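Local coordinates for protein Exo-1,3/1,4-beta-glucanase (Pseudoalteromonas sp., PDB 3RRX) that probably cleaves beta-1,3- and beta-1,4-linked glucans from their chain ends, acting as a family 3 glycoside hydrolase with beta-glucosidase-like activity, at residues A[157-162]-A[211-216]; A[255-260]-A[288-293]; A[451-456]-A[558-563]. The protein carries 1 engineered substitution. All blocks are in the same frame, centred on the assembly; numbering follows the deposited sequence.

In the fold
From the N terminus, contact 1 comes first: it closes a 48-residue excursion that carries helix 182-197 and sets strands 157-162 and 211-217 side by side. Contact 2 then joins strands 257-260 and 290-292 round helix 274-284. All three contacts follow in series, none nested or crossing, yet the first two abut in one parallel barrel sheet, where Ala-214 N lies 2.9 Å from Ser-257 O. Contact 3 spans 101 residues of the family 3 C-terminal domain, with its (alpha/beta)6 sheet, and pairs two helices. Its centre is about 30 Å from that of contact 1 and about 38 Å from that of contact 2, which lies on the opposite side of the chain's centre.

Contact 1 (A[157-162]-A[211-216]); sequences WSFAPT and IATAKH
Thr-213 OG1 is gripped from two strands: Trp-157 NE1 donates to it at 2.6 Å, and Ser-257 OG adds a weak bond. The N-H...O angle of 163° and the position of OG1 only 4° out of the indole plane identify a short, nearly straight bond made at the ring edge. With CG anti to the backbone N (chi1 174°), the indole reaches over to the adjoining strand, where Ile-211 CG2 meets its five-membered ring off-centre. Phe-159 CE2 lies over one indole face, toward the rim.

Parallel backbone pairing is documented by Ser-158 N to Ile-211 O (3.0 Å), Thr-213 N to Ser-158 O (3.1 Å) and Lys-215 N to Pro-161 O (3.0 Å). A beta bulge interrupts the register between Phe-159 and Thr-162, at the cis peptide before Pro-161; here the bond from Ala-160 N to Thr-213 O is weak.

Lys-215 runs past Phe-159 CB, with its CD 3.7 Å away. Its ammonium donates to two waters, both also bonded to Thr-162 OG1, and forms a salt bridge with Asp-110.

Strand 106-110 flanks 157-162 and strand 257-260 flanks 211-217, while helix 182-197 packs on Ser-158, Ala-160 and Pro-161, the outer side of this barrel wall.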
ATOM      1  N   TRP A 157      -2.385  -1.697 -15.260  1.00 13.93           N
ATOM      2  CA  TRP A 157      -2.986  -0.722 -14.350  1.00 13.58           C
ATOM      3  C   TRP A 157      -2.777  -1.175 -12.904  1.00 11.95           C
ATOM      4  O   TRP A 157      -3.168  -2.280 -12.525  1.00 14.61           O
ATOM      5  CB  TRP A 157      -4.476  -0.563 -14.717  1.00 13.29           C
ATOM      6  CG  TRP A 157      -5.329   0.305 -13.808  1.00 12.03           C
ATOM      7  CD1 TRP A 157      -4.902   1.227 -12.891  1.00 11.45           C
ATOM      8  CD2 TRP A 157      -6.762   0.301 -13.738  1.00 12.62           C
ATOM      9  NE1 TRP A 157      -5.991   1.814 -12.267  1.00 12.53           N
ATOM     10  CE2 TRP A 157      -7.140   1.251 -12.764  1.00 14.97           C
ATOM     11  CE3 TRP A 157      -7.763  -0.417 -14.407  1.00 10.86           C
ATOM     12  CZ2 TRP A 157      -8.479   1.497 -12.440  1.00 10.98           C
ATOM     13  CZ3 TRP A 157      -9.087  -0.166 -14.093  1.00 13.44           C
ATOM     14  CH2 TRP A 157      -9.433   0.777 -13.112  1.00 12.20           C
ATOM     15  N   SER A 158      -2.130  -0.335 -12.101  1.00 12.42           N
ATOM     16  CA  SER A 158      -1.849  -0.688 -10.707  1.00 11.72           C
ATOM     17  C   SER A 158      -2.357   0.376  -9.743  1.00 14.66           C
ATOM     18  O   SER A 158      -2.268   1.571 -10.031  1.00 14.77           O
ATOM     19  CB  SER A 158      -0.346  -0.890 -10.509  1.00 16.17           C
ATOM     20  OG  SER A 158       0.379   0.243 -10.957  1.00 17.75           O
ATOM     21  N   PHE A 159      -2.881  -0.050  -8.596  1.00 11.36           N
ATOM     22  CA  PHE A 159      -3.405   0.903  -7.616  1.00 13.52           C
ATOM     23  C   PHE A 159      -2.298   1.281  -6.632  1.00 15.25           C
ATOM     24  O   PHE A 159      -1.906   0.479  -5.791  1.00 15.99           O
ATOM     25  CB  PHE A 159      -4.614   0.336  -6.847  1.00 12.83           C
ATOM     26  CG  PHE A 159      -5.638  -0.353  -7.710  1.00 15.22           C
ATOM     27  CD1 PHE A 159      -6.428  -1.366  -7.180  1.00 15.61           C
ATOM     28  CD2 PHE A 159      -5.819   0.004  -9.044  1.00 14.05           C
ATOM     29  CE1 PHE A 159      -7.378  -2.020  -7.963  1.00 15.88           C
ATOM     30  CE2 PHE A 159      -6.759  -0.650  -9.840  1.00 16.01           C
ATOM     31  CZ  PHE A 159      -7.545  -1.661  -9.301  1.00 16.61           C
ATOM     32  N   ALA A 160      -1.784   2.499  -6.770  1.00 14.17           N
ATOM     33  CA  ALA A 160      -0.779   3.057  -5.872  1.00 12.71           C
ATOM     34  C   ALA A 160      -0.523   4.456  -6.417  1.00 14.67           C
ATOM     35  O   ALA A 160      -0.618   4.658  -7.624  1.00 15.48           O
ATOM     36  CB  ALA A 160       0.500   2.224  -5.913  1.00 15.55           C
ATOM     37  N   PRO A 161      -0.198   5.428  -5.551  1.00 11.12           N
ATOM     38  CA  PRO A 161       0.049   5.320  -4.104  1.00 12.43           C
ATOM     39  C   PRO A 161      -1.217   5.331  -3.241  1.00 14.58           C
ATOM     40  O   PRO A 161      -2.305   5.627  -3.732  1.00 14.04           O
ATOM     41  CB  PRO A 161       0.841   6.597  -3.811  1.00 12.61           C
ATOM     42  CG  PRO A 161       0.241   7.602  -4.769  1.00 16.22           C
ATOM     43  CD  PRO A 161       0.004   6.806  -6.042  1.00 11.69           C
ATOM     44  N   THR A 162      -1.053   5.012  -1.959  1.00 11.80           N
ATOM     45  CA  THR A 162      -2.093   5.207  -0.958  1.00 13.90           C
ATOM     46  C   THR A 162      -1.733   6.469  -0.200  1.00 14.19           C
ATOM     47  O   THR A 162      -0.640   6.569   0.362  1.00 12.38           O
ATOM     48  CB  THR A 162      -2.153   4.060   0.066  1.00 18.07           C
ATOM     49  OG1 THR A 162      -2.545   2.850  -0.579  1.00 24.61           O
ATOM     50  CG2 THR A 162      -3.161   4.381   1.154  1.00 19.25           C
ATOM     51  N   ILE A 211      -0.607   2.587 -15.899  1.00 12.91           N
ATOM     52  CA  ILE A 211      -1.657   3.499 -15.445  1.00 10.36           C
ATOM     53  C   ILE A 211      -1.678   3.401 -13.921  1.00 11.30           C
ATOM     54  O   ILE A 211      -1.608   2.303 -13.383  1.00 14.50           O
ATOM     55  CB  ILE A 211      -3.029   3.082 -16.036  1.00 12.46           C
ATOM     56  CG1 ILE A 211      -3.020   3.253 -17.562  1.00 14.57           C
ATOM     57  CG2 ILE A 211      -4.165   3.903 -15.425  1.00 13.18           C
ATOM     58  CD1 ILE A 211      -4.168   2.551 -18.288  1.00 15.22           C
ATOM     59  N   ALA A 212      -1.731   4.536 -13.219  1.00 13.18           N
ATOM     60  CA  ALA A 212      -1.777   4.525 -11.754  1.00 10.53           C
ATOM     61  C   ALA A 212      -3.114   5.006 -11.177  1.00 11.12           C
ATOM     62  O   ALA A 212      -3.773   5.861 -11.757  1.00 13.52           O
ATOM     63  CB  ALA A 212      -0.635   5.362 -11.170  1.00 10.77           C
ATOM     64  N   THR A 213      -3.483   4.469 -10.014  1.00 15.20           N
ATOM     65  CA  THR A 213      -4.641   4.953  -9.251  1.00 12.82           C
ATOM     66  C   THR A 213      -4.209   5.403  -7.869  1.00 12.30           C
ATOM     67  O   THR A 213      -3.621   4.623  -7.115  1.00 15.11           O
ATOM     68  CB  THR A 213      -5.709   3.859  -9.034  1.00 14.48           C
ATOM     69  OG1 THR A 213      -6.307   3.506 -10.280  1.00 19.02           O
ATOM     70  CG2 THR A 213      -6.812   4.370  -8.083  1.00 11.87           C
ATOM     71  N   ALA A 214      -4.518   6.649  -7.515  1.00 10.06           N
ATOM     72  CA  ALA A 214      -4.256   7.121  -6.159  1.00 11.37           C
ATOM     73  C   ALA A 214      -5.478   6.858  -5.266  1.00 13.16           C
ATOM     74  O   ALA A 214      -6.597   7.246  -5.613  1.00 10.17           O
ATOM     75  CB  ALA A 214      -3.884   8.608  -6.160  1.00 12.44           C
ATOM     76  N   LYS A 215      -5.246   6.188  -4.134  1.00 12.29           N
ATOM     77  CA  LYS A 215      -6.291   5.755  -3.196  1.00 11.97           C
ATOM     78  C   LYS A 215      -6.070   6.450  -1.857  1.00 11.97           C
ATOM     79  O   LYS A 215      -4.921   6.732  -1.518  1.00 15.10           O
ATOM     80  CB  LYS A 215      -6.145   4.245  -2.913  1.00 11.35           C
ATOM     81  CG  LYS A 215      -5.961   3.321  -4.121  1.00 13.02           C
ATOM     82  CD  LYS A 215      -5.608   1.905  -3.634  1.00 17.26           C
ATOM     83  CE  LYS A 215      -4.169   1.832  -3.140  1.00 18.64           C
ATOM     84  NZ  LYS A 215      -3.793   0.502  -2.549  1.00 19.18           N
ATOM     85  N   HIS A 216      -7.117   6.736  -1.076  1.00 12.78           N
ATOM     86  CA  HIS A 216      -8.523   6.690  -1.468  1.00 12.22           C
ATOM     87  C   HIS A 216      -9.086   8.087  -1.224  1.00 14.59           C
ATOM     88  O   HIS A 216      -8.735   8.737  -0.238  1.00 12.90           O
ATOM     89  CB  HIS A 216      -9.312   5.734  -0.571  1.00 12.16           C
ATOM     90  CG  HIS A 216      -8.880   4.304  -0.655  1.00 15.87           C
ATOM     91  ND1 HIS A 216      -7.824   3.800   0.071  1.00 16.88           N
ATOM     92  CD2 HIS A 216      -9.387   3.260  -1.358  1.00 17.90           C
ATOM     93  CE1 HIS A 216      -7.683   2.512  -0.196  1.00 15.70           C
ATOM     94  NE2 HIS A 216      -8.624   2.160  -1.056  1.00 16.09           N
TER
HETATM   95  O   HOH W   1      -1.179   1.325  -2.858  1.00 19.89           O
HETATM   96  O   HOH W   2      -4.640   1.331   0.173  1.00 24.56           O

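Contact 2 (A[255-260]-A[288-293]); sequences VQSVMA and DGFVVS
Two torsions bring Ser-257 over the face of the Phe-290 ring: the phenylalanine CG stands between its own backbone N and carbonyl carbon (chi1 71°), turning the ring back to the neighbouring strand, and the serine OG is anti to its N (chi1 -180°). Ser-257 CB consequently sits 3.8 Å from the centroid of the Phe-290 ring, 20° off its normal, a CH-pi contact over the face. The OG lies above the same ring, offset toward the rim, and makes at most a weak bond with Phe-290 O.

Beyond this pair, Val-292 CG1 touches both Ser-257 OG, at 3.6 Å, and Met-259 CB, at 3.9 Å. On the other side of the sheet Val-291 CG1 reaches Val-258 O and, more loosely, Ala-260 CB.

Four backbone bonds fix a regular parallel register: Phe-290 N to Gln-256 O (3.0 Å), Val-258 N to Phe-290 O (3.1 Å), Val-292 N to Val-258 O (2.9 Å) and Ala-260 N to Val-292 O (3.0 Å). At the entrance to the pairing, a CB built on Gly-289 would fall 2.2 Å from Gln-256 O, a clash that the glycine avoids.

Helix 274-284 covers Val-258, Ala-260 and Val-291 through Leu-277 and Leu-281, whereas the Phe-290 ring meets Phe-354 and Trp-157 edge-to-face. Strand 257-260, helix 274-284 and parallel strand 290-292 in succession form a beta-alpha-beta unit, the building block of the (alpha/beta)8 barrel in the N-terminal domain of family 3 glycoside hydrolases.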
ATOM      1  N   VAL A 255      -1.848  11.786 -12.228  1.00  9.63           N
ATOM      2  CA  VAL A 255      -2.337  10.441 -11.915  1.00 11.39           C
ATOM      3  C   VAL A 255      -3.615  10.212 -12.734  1.00  9.20           C
ATOM      4  O   VAL A 255      -4.467  11.105 -12.855  1.00 10.81           O
ATOM      5  CB  VAL A 255      -2.608  10.266 -10.409  1.00  9.78           C
ATOM      6  CG1 VAL A 255      -3.927  10.987 -10.027  1.00  8.92           C
ATOM      7  CG2 VAL A 255      -2.658   8.770 -10.047  1.00  8.75           C
ATOM      8  N   GLN A 256      -3.726   9.036 -13.336  1.00  9.59           N
ATOM      9  CA  GLN A 256      -4.796   8.773 -14.281  1.00 10.75           C
ATOM     10  C   GLN A 256      -6.108   8.353 -13.640  1.00 12.20           C
ATOM     11  O   GLN A 256      -7.173   8.527 -14.232  1.00 10.62           O
ATOM     12  CB  GLN A 256      -4.338   7.731 -15.305  1.00 10.60           C
ATOM     13  CG  GLN A 256      -3.357   8.311 -16.290  1.00 11.29           C
ATOM     14  CD  GLN A 256      -3.990   9.415 -17.092  1.00 12.69           C
ATOM     15  OE1 GLN A 256      -4.789   9.154 -17.994  1.00 12.07           O
ATOM     16  NE2 GLN A 256      -3.678  10.664 -16.741  1.00 12.16           N
ATOM     17  N   SER A 257      -6.028   7.805 -12.434  1.00 11.55           N
ATOM     18  CA  SER A 257      -7.215   7.300 -11.756  1.00  9.96           C
ATOM     19  C   SER A 257      -7.195   7.675 -10.272  1.00  9.78           C
ATOM     20  O   SER A 257      -6.131   7.767  -9.666  1.00  9.95           O
ATOM     21  CB  SER A 257      -7.286   5.777 -11.902  1.00 12.70           C
ATOM     22  OG  SER A 257      -8.439   5.262 -11.252  1.00 13.61           O
ATOM     23  N   VAL A 258      -8.379   7.909  -9.706  1.00  9.66           N
ATOM     24  CA  VAL A 258      -8.545   8.120  -8.271  1.00  9.82           C
ATOM     25  C   VAL A 258      -9.564   7.101  -7.762  1.00 10.25           C
ATOM     26  O   VAL A 258     -10.617   6.933  -8.365  1.00 11.16           O
ATOM     27  CB  VAL A 258      -9.049   9.561  -8.001  1.00 11.92           C
ATOM     28  CG1 VAL A 258      -9.565   9.730  -6.563  1.00  9.63           C
ATOM     29  CG2 VAL A 258      -7.943  10.562  -8.304  1.00  9.51           C
ATOM     30  N   MET A 259      -9.257   6.410  -6.669  1.00  8.23           N
ATOM     31  CA  MET A 259     -10.234   5.487  -6.083  1.00  9.97           C
ATOM     32  C   MET A 259     -11.022   6.145  -4.943  1.00 12.44           C
ATOM     33  O   MET A 259     -10.433   6.722  -4.021  1.00 12.40           O
ATOM     34  CB  MET A 259      -9.556   4.187  -5.604  1.00 10.06           C
ATOM     35  CG  MET A 259     -10.541   3.122  -5.095  1.00 10.34           C
ATOM     36  SD  MET A 259      -9.778   1.570  -4.521  1.00 12.17           S
ATOM     37  CE  MET A 259      -9.204   0.856  -6.072  1.00 14.32           C
ATOM     38  N   ALA A 260     -12.350   6.052  -4.998  1.00 10.92           N
ATOM     39  CA  ALA A 260     -13.182   6.601  -3.921  1.00 11.00           C
ATOM     40  C   ALA A 260     -13.067   5.745  -2.660  1.00 11.40           C
ATOM     41  O   ALA A 260     -12.709   4.567  -2.730  1.00 12.58           O
ATOM     42  CB  ALA A 260     -14.637   6.713  -4.360  1.00 10.99           C
ATOM     43  N   ASP A 288      -8.628  15.350 -14.211  1.00 14.11           N
ATOM     44  CA  ASP A 288      -9.098  15.090 -15.574  1.00 12.04           C
ATOM     45  C   ASP A 288      -9.158  13.585 -15.910  1.00 14.66           C
ATOM     46  O   ASP A 288      -9.479  13.207 -17.034  1.00 13.84           O
ATOM     47  CB  ASP A 288      -8.177  15.813 -16.566  1.00 15.72           C
ATOM     48  CG  ASP A 288      -8.849  16.075 -17.909  1.00 19.91           C
ATOM     49  OD1 ASP A 288      -9.999  16.561 -17.909  1.00 19.16           O
ATOM     50  OD2 ASP A 288      -8.233  15.784 -18.961  1.00 16.58           O
ATOM     51  N   GLY A 289      -8.845  12.735 -14.931  1.00 11.59           N
ATOM     52  CA  GLY A 289      -8.823  11.296 -15.141  1.00  9.19           C
ATOM     53  C   GLY A 289     -10.124  10.644 -14.713  1.00 12.56           C
ATOM     54  O   GLY A 289     -11.161  11.315 -14.640  1.00 11.81           O
ATOM     55  N   PHE A 290     -10.078   9.348 -14.408  1.00  9.83           N
ATOM     56  CA  PHE A 290     -11.308   8.616 -14.091  1.00 11.24           C
ATOM     57  C   PHE A 290     -11.350   8.147 -12.647  1.00 11.11           C
ATOM     58  O   PHE A 290     -10.324   7.789 -12.066  1.00 12.06           O
ATOM     59  CB  PHE A 290     -11.546   7.441 -15.064  1.00  9.26           C
ATOM     60  CG  PHE A 290     -10.586   6.272 -14.900  1.00 10.91           C
ATOM     61  CD1 PHE A 290     -10.942   5.160 -14.147  1.00 11.20           C
ATOM     62  CD2 PHE A 290      -9.357   6.265 -15.543  1.00  9.94           C
ATOM     63  CE1 PHE A 290     -10.076   4.067 -14.017  1.00 12.39           C
ATOM     64  CE2 PHE A 290      -8.485   5.183 -15.415  1.00 11.21           C
ATOM     65  CZ  PHE A 290      -8.848   4.081 -14.653  1.00 12.02           C
ATOM     66  N   VAL A 291     -12.551   8.163 -12.072  1.00  9.44           N
ATOM     67  CA  VAL A 291     -12.759   7.672 -10.716  1.00 12.48           C
ATOM     68  C   VAL A 291     -13.183   6.197 -10.756  1.00 11.77           C
ATOM     69  O   VAL A 291     -14.102   5.841 -11.490  1.00 10.18           O
ATOM     70  CB  VAL A 291     -13.849   8.502  -9.986  1.00 10.44           C
ATOM     71  CG1 VAL A 291     -14.141   7.904  -8.608  1.00 10.13           C
ATOM     72  CG2 VAL A 291     -13.412   9.954  -9.861  1.00 11.23           C
ATOM     73  N   VAL A 292     -12.504   5.349  -9.984  1.00 11.15           N
ATOM     74  CA  VAL A 292     -12.909   3.952  -9.834  1.00  9.06           C
ATOM     75  C   VAL A 292     -13.427   3.752  -8.408  1.00 11.23           C
ATOM     76  O   VAL A 292     -12.903   4.350  -7.465  1.00 11.07           O
ATOM     77  CB  VAL A 292     -11.737   2.970 -10.145  1.00 10.83           C
ATOM     78  CG1 VAL A 292     -10.538   3.236  -9.218  1.00 10.35           C
ATOM     79  CG2 VAL A 292     -12.200   1.508 -10.042  1.00  9.87           C
ATOM     80  N   SER A 293     -14.473   2.946  -8.236  1.00 10.23           N
ATOM     81  CA  SER A 293     -14.951   2.664  -6.884  1.00 10.59           C
ATOM     82  C   SER A 293     -14.111   1.566  -6.242  1.00 13.33           C
ATOM     83  O   SER A 293     -13.339   0.896  -6.924  1.00 11.87           O
ATOM     84  CB  SER A 293     -16.430   2.263  -6.889  1.00 11.94           C
ATOM     85  OG  SER A 293     -16.643   1.093  -7.660  1.00 12.63           O
TER

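Contact 3 (A[451-456]-A[558-563]); sequences TSIFSG and EGVADV
Apolar packing joins Ile-453 to Val-560, where the two branched side chains meet obliquely, CG2 of Ile-453 lying 4.1 Å from CG1 of Val-560 while Ile-453 CG1 faces Val-560 CG2. Thr-451 CG2 adds a further touch at the backbone N of Glu-558.

Close backbone approach is the second element, with Gly-456 CA only 4.0 Å from Glu-558 CA. Glu-558 has CG anti to its backbone N (chi1 -172°) and an extended chain beyond, which lays its methylenes against Gly-456, with CG 3.8 Å from the glycine CA. A CB built on Gly-456 would fall 2.7 Å from Glu-558 CA, so the separation seen here depends on the missing side chain. Beside it, the Ala-561 methyl rests against Gly-456 O.

The contact brings the start of helix 453-463, with the loop before it, against the segment 558-563 in the family 3 C-terminal domain, with its (alpha/beta)6 sheet; strand 546-551 of that sheet comes shortly before 558-563 and edge strand 467-470 just after helix 453-463, and Phe-454 packs on that edge strand.

Water-mediated links supply the polar component. One water donates to Glu-558 OE1 at 2.6 Å and, weakly, to Thr-451 OG1. Another donates to Ile-453 O at 2.9 Å and accepts from Ala-561 N at 3.1 Å, bridging the two backbones. The other carboxylate oxygen of Glu-558, OE2, is bound by Gln-460 NE2. Replacing Glu-558 with an alanine would probably deprive Gln-460 of this acceptor and the first water of its shorter bond, and open a gap alongside Gly-456.

Capping is local: Ser-452, the N-cap of helix 453-463, accepts from Ser-455 N through OG at 3.0 Å, with an angle of 160°, and its hydroxyl is also hydrogen-bonded to Asn-424 OD1.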
ATOM      1  N   THR A 451      14.357 -12.804   2.669  1.00 15.10           N
ATOM      2  CA  THR A 451      15.303 -13.144   3.729  1.00 15.22           C
ATOM      3  C   THR A 451      14.723 -12.767   5.081  1.00 15.10           C
ATOM      4  O   THR A 451      14.366 -11.605   5.294  1.00 12.75           O
ATOM      5  CB  THR A 451      16.624 -12.373   3.550  1.00 17.98           C
ATOM      6  OG1 THR A 451      17.220 -12.728   2.297  1.00 18.49           O
ATOM      7  CG2 THR A 451      17.593 -12.675   4.696  1.00 16.80           C
ATOM      8  N   SER A 452      14.627 -13.734   5.992  1.00 12.18           N
ATOM      9  CA  SER A 452      14.144 -13.441   7.350  1.00 13.39           C
ATOM     10  C   SER A 452      15.164 -12.597   8.109  1.00 12.24           C
ATOM     11  O   SER A 452      16.314 -12.474   7.695  1.00 13.41           O
ATOM     12  CB  SER A 452      13.859 -14.735   8.121  1.00 16.62           C
ATOM     13  OG  SER A 452      15.061 -15.319   8.623  1.00 13.37           O
ATOM     14  N   ILE A 453      14.752 -12.006   9.227  1.00 12.78           N
ATOM     15  CA  ILE A 453      15.678 -11.184   9.990  1.00 11.40           C
ATOM     16  C   ILE A 453      16.800 -12.057  10.567  1.00 14.64           C
ATOM     17  O   ILE A 453      17.979 -11.694  10.514  1.00 11.77           O
ATOM     18  CB  ILE A 453      14.948 -10.366  11.067  1.00 11.16           C
ATOM     19  CG1 ILE A 453      14.092  -9.299  10.374  1.00 12.71           C
ATOM     20  CG2 ILE A 453      15.940  -9.698  12.004  1.00 10.90           C
ATOM     21  CD1 ILE A 453      12.948  -8.774  11.215  1.00 14.47           C
ATOM     22  N   PHE A 454      16.441 -13.226  11.085  1.00 11.80           N
ATOM     23  CA  PHE A 454      17.468 -14.158  11.555  1.00 12.30           C
ATOM     24  C   PHE A 454      18.466 -14.523  10.454  1.00 14.42           C
ATOM     25  O   PHE A 454      19.680 -14.557  10.672  1.00 15.25           O
ATOM     26  CB  PHE A 454      16.864 -15.447  12.114  1.00 11.78           C
ATOM     27  CG  PHE A 454      17.904 -16.520  12.352  1.00 14.69           C
ATOM     28  CD1 PHE A 454      18.800 -16.409  13.405  1.00 16.02           C
ATOM     29  CD2 PHE A 454      18.015 -17.605  11.496  1.00 18.13           C
ATOM     30  CE1 PHE A 454      19.782 -17.384  13.622  1.00 17.09           C
ATOM     31  CE2 PHE A 454      18.994 -18.581  11.709  1.00 19.10           C
ATOM     32  CZ  PHE A 454      19.872 -18.465  12.777  1.00 15.76           C
ATOM     33  N   SER A 455      17.955 -14.832   9.270  1.00 14.64           N
ATOM     34  CA  SER A 455      18.831 -15.252   8.184  1.00 13.60           C
ATOM     35  C   SER A 455      19.831 -14.157   7.801  1.00 14.58           C
ATOM     36  O   SER A 455      21.007 -14.439   7.549  1.00 13.66           O
ATOM     37  CB  SER A 455      18.009 -15.686   6.971  1.00 19.03           C
ATOM     38  OG  SER A 455      18.861 -15.930   5.870  1.00 23.80           O
ATOM     39  N   GLY A 456      19.370 -12.908   7.783  1.00 13.86           N
ATOM     40  CA  GLY A 456      20.245 -11.780   7.506  1.00 13.81           C
ATOM     41  C   GLY A 456      21.355 -11.634   8.536  1.00 16.06           C
ATOM     42  O   GLY A 456      22.526 -11.447   8.192  1.00 15.52           O
ATOM     43  N   GLU A 558      17.474  -8.631   5.590  1.00 13.13           N
ATOM     44  CA  GLU A 558      18.892  -8.379   5.861  1.00 14.10           C
ATOM     45  C   GLU A 558      19.212  -6.885   6.016  1.00 15.96           C
ATOM     46  O   GLU A 558      20.292  -6.509   6.486  1.00 15.90           O
ATOM     47  CB  GLU A 558      19.818  -9.033   4.819  1.00 18.52           C
ATOM     48  CG  GLU A 558      21.287  -8.912   5.225  1.00 18.40           C
ATOM     49  CD  GLU A 558      22.230  -9.808   4.447  1.00 27.92           C
ATOM     50  OE1 GLU A 558      21.760 -10.573   3.574  1.00 23.90           O
ATOM     51  OE2 GLU A 558      23.450  -9.735   4.717  1.00 23.90           O
ATOM     52  N   GLY A 559      18.270  -6.033   5.634  1.00 13.06           N
ATOM     53  CA  GLY A 559      18.401  -4.612   5.912  1.00 14.31           C
ATOM     54  C   GLY A 559      18.526  -4.329   7.403  1.00 14.96           C
ATOM     55  O   GLY A 559      19.140  -3.340   7.813  1.00 15.11           O
ATOM     56  N   VAL A 560      17.954  -5.201   8.228  1.00 11.67           N
ATOM     57  CA  VAL A 560      18.067  -5.037   9.676  1.00 13.81           C
ATOM     58  C   VAL A 560      19.508  -5.298  10.151  1.00 13.83           C
ATOM     59  O   VAL A 560      20.084  -4.505  10.895  1.00 14.37           O
ATOM     60  CB  VAL A 560      17.048  -5.933  10.430  1.00 11.85           C
ATOM     61  CG1 VAL A 560      17.280  -5.869  11.941  1.00 14.57           C
ATOM     62  CG2 VAL A 560      15.613  -5.493  10.099  1.00 12.72           C
ATOM     63  N   ALA A 561      20.092  -6.410   9.711  1.00 13.84           N
ATOM     64  CA  ALA A 561      21.492  -6.709  10.020  1.00 12.59           C
ATOM     65  C   ALA A 561      22.452  -5.607   9.557  1.00 14.59           C
ATOM     66  O   ALA A 561      23.409  -5.286  10.260  1.00 14.99           O
ATOM     67  CB  ALA A 561      21.904  -8.073   9.401  1.00 14.00           C
ATOM     68  N   ASP A 562      22.207  -5.047   8.372  1.00 13.27           N
ATOM     69  CA  ASP A 562      23.067  -3.996   7.812  1.00 14.54           C
ATOM     70  C   ASP A 562      23.273  -2.835   8.785  1.00 18.93           C
ATOM     71  O   ASP A 562      24.354  -2.242   8.835  1.00 17.42           O
ATOM     72  CB  ASP A 562      22.466  -3.398   6.533  1.00 17.49           C
ATOM     73  CG  ASP A 562      22.505  -4.340   5.348  1.00 18.17           C
ATOM     74  OD1 ASP A 562      23.298  -5.310   5.353  1.00 20.28           O
ATOM     75  OD2 ASP A 562      21.729  -4.095   4.395  1.00 17.09           O
ATOM     76  N   VAL A 563      22.221  -2.479   9.518  1.00 14.55           N
ATOM     77  CA  VAL A 563      22.302  -1.362  10.453  1.00 14.08           C
ATOM     78  C   VAL A 563      22.704  -1.788  11.873  1.00 13.74           C
ATOM     79  O   VAL A 563      23.503  -1.116  12.516  1.00 16.87           O
ATOM     80  CB  VAL A 563      20.976  -0.561  10.498  1.00 13.83           C
ATOM     81  CG1 VAL A 563      21.048   0.547  11.553  1.00 14.28           C
ATOM     82  CG2 VAL A 563      20.651   0.018   9.105  1.00 15.49           C
TER
HETATM   83  O   HOH W   3      19.775 -10.469   1.828  1.00 27.06           O
HETATM   84  O   HOH W   4      18.731  -9.181   9.269  1.00 14.66           O